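Lipolytic protein G-D-S-L family (Chitinophaga pinensis, PDB 4Q7Q) is of unknown function but belongs to the SGNH-hydrolase clan and is probably a lipase or related esterase that cleaves ester bonds. Local coordinates at residues 87-97 against 101-112. Residues are numbered along the deposited sequence; the frame is centred on the assembly and turned at random.
Sequences RPVGKLDDYQH and NTTVYGSFRIII
Tyr105 reaches from the first turn of helix 104-112 into the bend 89-92, whose backbone lies across one face of its ring, with Val89 O at the edge. Lys91 O lies 3.3 Å from Tyr105 CG over that face, and Leu92 CA makes a CH-pi contact with the ring, 4.0 Å from the centroid; Val89 CG1 touches Tyr105 CE2. With CG anti to its carbonyl carbon (chi1 -85°), the ring is directed into this bend. Replacing it with an alanine would probably open a gap beneath Lys91 and Leu92 and let the bend shift. Gly90 has a backbone conformation that calls for glycine, and a CB there would also clash with Thr103. Tyr95 packs farther along the helix: its ring edge meets Tyr105 O and the Phe108 backbone, and its OH, 3.4 Å from Ile112 CD1, is hydrogen-bonded to Glu171, on helix 157-171.

The N-H groups of a helix's first turn lack partners within the helix and are commonly met by a cap or by preceding chain, as here by Thr103, Pro88 and Val89. Val104 N donates to Pro88 O, and Tyr105 N gives Val89 O a nearly straight bond of 3.1 Å (173°). Thr103, the N-cap, accepts Gly106 N on OG1, which also packs against Asp94 CB.

Two arginines supply the polar side-chain links. Arg87 NH1, salt-bridged to Asp82, donates to Ser107 OG at 2.9 Å; NH2 adds weak bonds to that hydroxyl and to the carbonyls of Asn101 and Thr103. Ser107 OG in turn donates to Asn101 OD1 at 2.6 Å. Arg109, its chain bent at chi3, brings NE to Asp94 O at 3.2 Å, in the guanidinium plane, while water 2 bridges NH1 to the same carbonyl.

The two helices run near-parallel, 25° apart: a short helix and its lead-in loop packed on an N-capped helix that precedes strand 123-127 in the parallel-sheet alpha/beta fold of SGNH hydrolases.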
loop_
_atom_site.group_PDB
_atom_site.type_symbol
_atom_site.label_atom_id
_atom_site.label_comp_id
_atom_site.label_asym_id
_atom_site.label_seq_id
_atom_site.Cartn_x
_atom_site.Cartn_y
_atom_site.Cartn_z
ATOM N N ARG A 87 -6.571 -1.021 13.729
ATOM C CA ARG A 87 -7.128 0.315 13.977
ATOM C C ARG A 87 -8.553 0.379 13.472
ATOM O O ARG A 87 -8.835 -0.087 12.372
ATOM C CB ARG A 87 -6.351 1.398 13.227
ATOM C CG ARG A 87 -5.123 1.957 13.895
ATOM C CD ARG A 87 -4.699 3.240 13.177
ATOM N NE ARG A 87 -5.231 4.462 13.788
ATOM C CZ ARG A 87 -5.652 5.530 13.107
ATOM N NH1 ARG A 87 -5.643 5.529 11.776
ATOM N NH2 ARG A 87 -6.096 6.604 13.755
ATOM N N PRO A 88 -9.456 0.983 14.253
ATOM C CA PRO A 88 -10.840 1.083 13.781
ATOM C C PRO A 88 -10.952 1.950 12.532
ATOM O O PRO A 88 -10.370 3.034 12.454
ATOM C CB PRO A 88 -11.572 1.742 14.957
ATOM C CG PRO A 88 -10.528 2.351 15.797
ATOM C CD PRO A 88 -9.281 1.548 15.602
ATOM N N VAL A 89 -11.699 1.455 11.557
ATOM C CA VAL A 89 -11.946 2.194 10.337
ATOM C C VAL A 89 -12.709 3.473 10.647
ATOM O O VAL A 89 -12.389 4.542 10.134
ATOM C CB VAL A 89 -12.760 1.343 9.356
ATOM C CG1 VAL A 89 -13.265 2.193 8.198
ATOM C CG2 VAL A 89 -11.921 0.171 8.859
ATOM N N GLY A 90 -13.707 3.362 11.512
ATOM C CA GLY A 90 -14.563 4.491 11.815
ATOM C C GLY A 90 -15.680 4.664 10.808
ATOM O O GLY A 90 -16.014 3.739 10.059
ATOM N N LYS A 91 -16.272 5.854 10.798
ATOM C CA LYS A 91 -17.378 6.151 9.897
ATOM C C LYS A 91 -17.170 7.525 9.284
ATOM O O LYS A 91 -16.313 8.280 9.732
ATOM C CB LYS A 91 -18.713 6.099 10.646
ATOM C CG LYS A 91 -19.068 4.726 11.230
ATOM C CD LYS A 91 -20.400 4.748 11.988
ATOM C CE LYS A 91 -20.832 3.343 12.410
ATOM N NZ LYS A 91 -22.067 3.350 13.254
ATOM N N LEU A 92 -17.960 7.860 8.273
ATOM C CA LEU A 92 -17.795 9.143 7.594
ATOM C C LEU A 92 -17.882 10.333 8.562
ATOM O O LEU A 92 -17.233 11.353 8.348
ATOM C CB LEU A 92 -18.803 9.287 6.451
ATOM C CG LEU A 92 -18.703 10.558 5.595
ATOM C CD1 LEU A 92 -17.338 10.683 4.938
ATOM C CD2 LEU A 92 -19.812 10.609 4.548
ATOM N N ASP A 93 -18.669 10.187 9.628
ATOM C CA ASP A 93 -18.764 11.210 10.671
ATOM C C ASP A 93 -17.402 11.582 11.257
ATOM O O ASP A 93 -17.172 12.734 11.632
ATOM C CB ASP A 93 -19.686 10.730 11.794
ATOM C CG ASP A 93 -19.818 11.741 12.918
ATOM O OD1 ASP A 93 -19.103 11.604 13.932
ATOM O OD2 ASP A 93 -20.642 12.671 12.790
ATOM N N ASP A 94 -16.507 10.598 11.343
ATOM C CA ASP A 94 -15.148 10.824 11.837
ATOM C C ASP A 94 -14.294 11.610 10.848
ATOM O O ASP A 94 -13.280 12.204 11.220
ATOM C CB ASP A 94 -14.462 9.494 12.154
ATOM C CG ASP A 94 -15.157 8.736 13.261
ATOM O OD1 ASP A 94 -15.141 9.234 14.402
ATOM O OD2 ASP A 94 -15.709 7.650 12.994
ATOM N N TYR A 95 -14.691 11.597 9.583
ATOM C CA TYR A 95 -14.019 12.415 8.591
ATOM C C TYR A 95 -14.612 13.827 8.574
ATOM O O TYR A 95 -13.897 14.813 8.388
ATOM C CB TYR A 95 -14.100 11.789 7.194
ATOM C CG TYR A 95 -13.420 12.653 6.165
ATOM C CD1 TYR A 95 -12.055 12.537 5.926
ATOM C CD2 TYR A 95 -14.132 13.624 5.463
ATOM C CE1 TYR A 95 -11.426 13.350 5.003
ATOM C CE2 TYR A 95 -13.509 14.440 4.548
ATOM C CZ TYR A 95 -12.162 14.299 4.321
ATOM O OH TYR A 95 -11.544 15.109 3.409
ATOM N N GLN A 96 -15.925 13.916 8.760
ATOM C CA GLN A 96 -16.625 15.195 8.688
ATOM C C GLN A 96 -16.342 16.074 9.894
ATOM O O GLN A 96 -16.318 17.307 9.790
ATOM C CB GLN A 96 -18.131 14.957 8.571
ATOM C CG GLN A 96 -18.551 14.365 7.240
ATOM C CD GLN A 96 -19.945 13.774 7.284
ATOM O OE1 GLN A 96 -20.384 13.275 8.317
ATOM N NE2 GLN A 96 -20.647 13.822 6.158
ATOM N N HIS A 97 -16.144 15.438 11.042
ATOM C CA HIS A 97 -15.964 16.154 12.296
ATOM C C HIS A 97 -14.697 15.711 13.007
ATOM O O HIS A 97 -14.209 14.597 12.800
ATOM C CB HIS A 97 -17.171 15.934 13.205
ATOM C CG HIS A 97 -18.479 16.242 12.550
ATOM N ND1 HIS A 97 -18.958 17.527 12.414
ATOM C CD2 HIS A 97 -19.407 15.432 11.989
ATOM C CE1 HIS A 97 -20.126 17.496 11.798
ATOM N NE2 HIS A 97 -20.421 16.237 11.529
ATOM N N ASN A 101 -7.646 11.765 16.205
ATOM C CA ASN A 101 -6.941 10.834 15.328
ATOM C C ASN A 101 -7.123 9.387 15.793
ATOM O O ASN A 101 -6.156 8.685 16.076
ATOM C CB ASN A 101 -5.460 11.210 15.308
ATOM C CG ASN A 101 -4.664 10.399 14.315
ATOM O OD1 ASN A 101 -5.201 9.932 13.302
ATOM N ND2 ASN A 101 -3.379 10.217 14.600
ATOM N N THR A 102 -8.375 8.946 15.854
ATOM C CA THR A 102 -8.722 7.695 16.522
ATOM C C THR A 102 -9.278 6.629 15.588
ATOM O O THR A 102 -9.543 5.495 16.015
ATOM C CB THR A 102 -9.787 7.959 17.578
ATOM O OG1 THR A 102 -10.941 8.525 16.941
ATOM C CG2 THR A 102 -9.263 8.935 18.618
ATOM N N THR A 103 -9.491 7.007 14.330
ATOM C CA THR A 103 -10.000 6.097 13.311
ATOM C C THR A 103 -9.310 6.437 12.007
ATOM O O THR A 103 -8.700 7.505 11.880
ATOM C CB THR A 103 -11.516 6.269 13.074
ATOM O OG1 THR A 103 -11.783 7.605 12.615
ATOM C CG2 THR A 103 -12.308 5.999 14.346
ATOM N N VAL A 104 -9.437 5.543 11.032
ATOM C CA VAL A 104 -8.892 5.768 9.699
ATOM C C VAL A 104 -9.539 6.985 9.035
ATOM O O VAL A 104 -8.845 7.854 8.503
ATOM C CB VAL A 104 -9.032 4.515 8.815
ATOM C CG1 VAL A 104 -8.504 4.793 7.426
ATOM C CG2 VAL A 104 -8.282 3.355 9.452
ATOM N N TYR A 105 -10.864 7.062 9.079
ATOM C CA TYR A 105 -11.557 8.237 8.565
ATOM C C TYR A 105 -11.035 9.527 9.219
ATOM O O TYR A 105 -10.839 10.539 8.538
ATOM C CB TYR A 105 -13.054 8.117 8.823
ATOM C CG TYR A 105 -13.872 7.350 7.798
ATOM C CD1 TYR A 105 -14.293 7.958 6.626
ATOM C CD2 TYR A 105 -14.276 6.040 8.037
ATOM C CE1 TYR A 105 -15.078 7.281 5.709
ATOM C CE2 TYR A 105 -15.068 5.353 7.125
ATOM C CZ TYR A 105 -15.467 5.983 5.960
ATOM O OH TYR A 105 -16.251 5.325 5.030
ATOM N N GLY A 106 -10.812 9.493 10.534
ATOM C CA GLY A 106 -10.246 10.628 11.250
ATOM C C GLY A 106 -8.856 11.009 10.756
ATOM O O GLY A 106 -8.553 12.189 10.566
ATOM N N SER A 107 -8.009 10.005 10.537
ATOM C CA SER A 107 -6.650 10.246 10.048
ATOM C C SER A 107 -6.678 10.894 8.677
ATOM O O SER A 107 -5.872 11.775 8.383
ATOM C CB SER A 107 -5.860 8.939 9.961
ATOM O OG SER A 107 -5.689 8.367 11.243
ATOM N N PHE A 108 -7.594 10.446 7.826
ATOM C CA PHE A 108 -7.681 11.027 6.493
ATOM C C PHE A 108 -8.160 12.469 6.548
ATOM O O PHE A 108 -7.727 13.293 5.739
ATOM C CB PHE A 108 -8.528 10.172 5.552
ATOM C CG PHE A 108 -7.749 9.074 4.884
ATOM C CD1 PHE A 108 -7.332 7.970 5.605
ATOM C CD2 PHE A 108 -7.429 9.152 3.536
ATOM C CE1 PHE A 108 -6.604 6.951 4.992
ATOM C CE2 PHE A 108 -6.705 8.144 2.915
ATOM C CZ PHE A 108 -6.292 7.036 3.643
ATOM N N ARG A 109 -9.018 12.782 7.516
ATOM C CA ARG A 109 -9.438 14.161 7.734
ATOM C C ARG A 109 -8.227 15.045 8.037
ATOM O O ARG A 109 -8.059 16.117 7.445
ATOM C CB ARG A 109 -10.479 14.253 8.862
ATOM C CG ARG A 109 -10.762 15.689 9.313
ATOM C CD ARG A 109 -11.698 15.737 10.526
ATOM N NE ARG A 109 -11.310 14.762 11.543
ATOM C CZ ARG A 109 -10.318 14.934 12.411
ATOM N NH1 ARG A 109 -10.031 13.977 13.283
ATOM N NH2 ARG A 109 -9.605 16.056 12.401
ATOM N N ILE A 110 -7.374 14.579 8.941
ATOM C CA ILE A 110 -6.161 15.298 9.312
ATOM C C ILE A 110 -5.215 15.469 8.120
ATOM O O ILE A 110 -4.693 16.559 7.875
ATOM C CB ILE A 110 -5.439 14.565 10.467
ATOM C CG1 ILE A 110 -6.300 14.624 11.728
ATOM C CG2 ILE A 110 -4.048 15.141 10.709
ATOM C CD1 ILE A 110 -5.735 13.819 12.861
ATOM N N ILE A 111 -5.012 14.392 7.366
ATOM C CA ILE A 111 -4.091 14.416 6.237
ATOM C C ILE A 111 -4.580 15.327 5.116
ATOM O O ILE A 111 -3.831 16.167 4.619
ATOM C CB ILE A 111 -3.844 13.002 5.684
ATOM C CG1 ILE A 111 -3.118 12.153 6.727
ATOM C CG2 ILE A 111 -3.038 13.060 4.389
ATOM C CD1 ILE A 111 -3.197 10.652 6.467
ATOM N N ILE A 112 -5.842 15.181 4.731
ATOM C CA ILE A 112 -6.384 16.013 3.660
ATOM C C ILE A 112 -6.437 17.482 4.080
ATOM O O ILE A 112 -6.168 18.377 3.277
ATOM C CB ILE A 112 -7.753 15.493 3.182
ATOM C CG1 ILE A 112 -7.546 14.189 2.410
ATOM C CG2 ILE A 112 -8.457 16.528 2.306
ATOM C CD1 ILE A 112 -8.811 13.408 2.174
HETATM O O HOH W 1 -5.418 5.318 16.485
HETATM O O HOH W 2 -12.123 12.348 13.700
HETATM O O HOH W 3 -11.929 9.579 14.552
HETATM O O HOH W 4 -10.639 16.997 5.485
#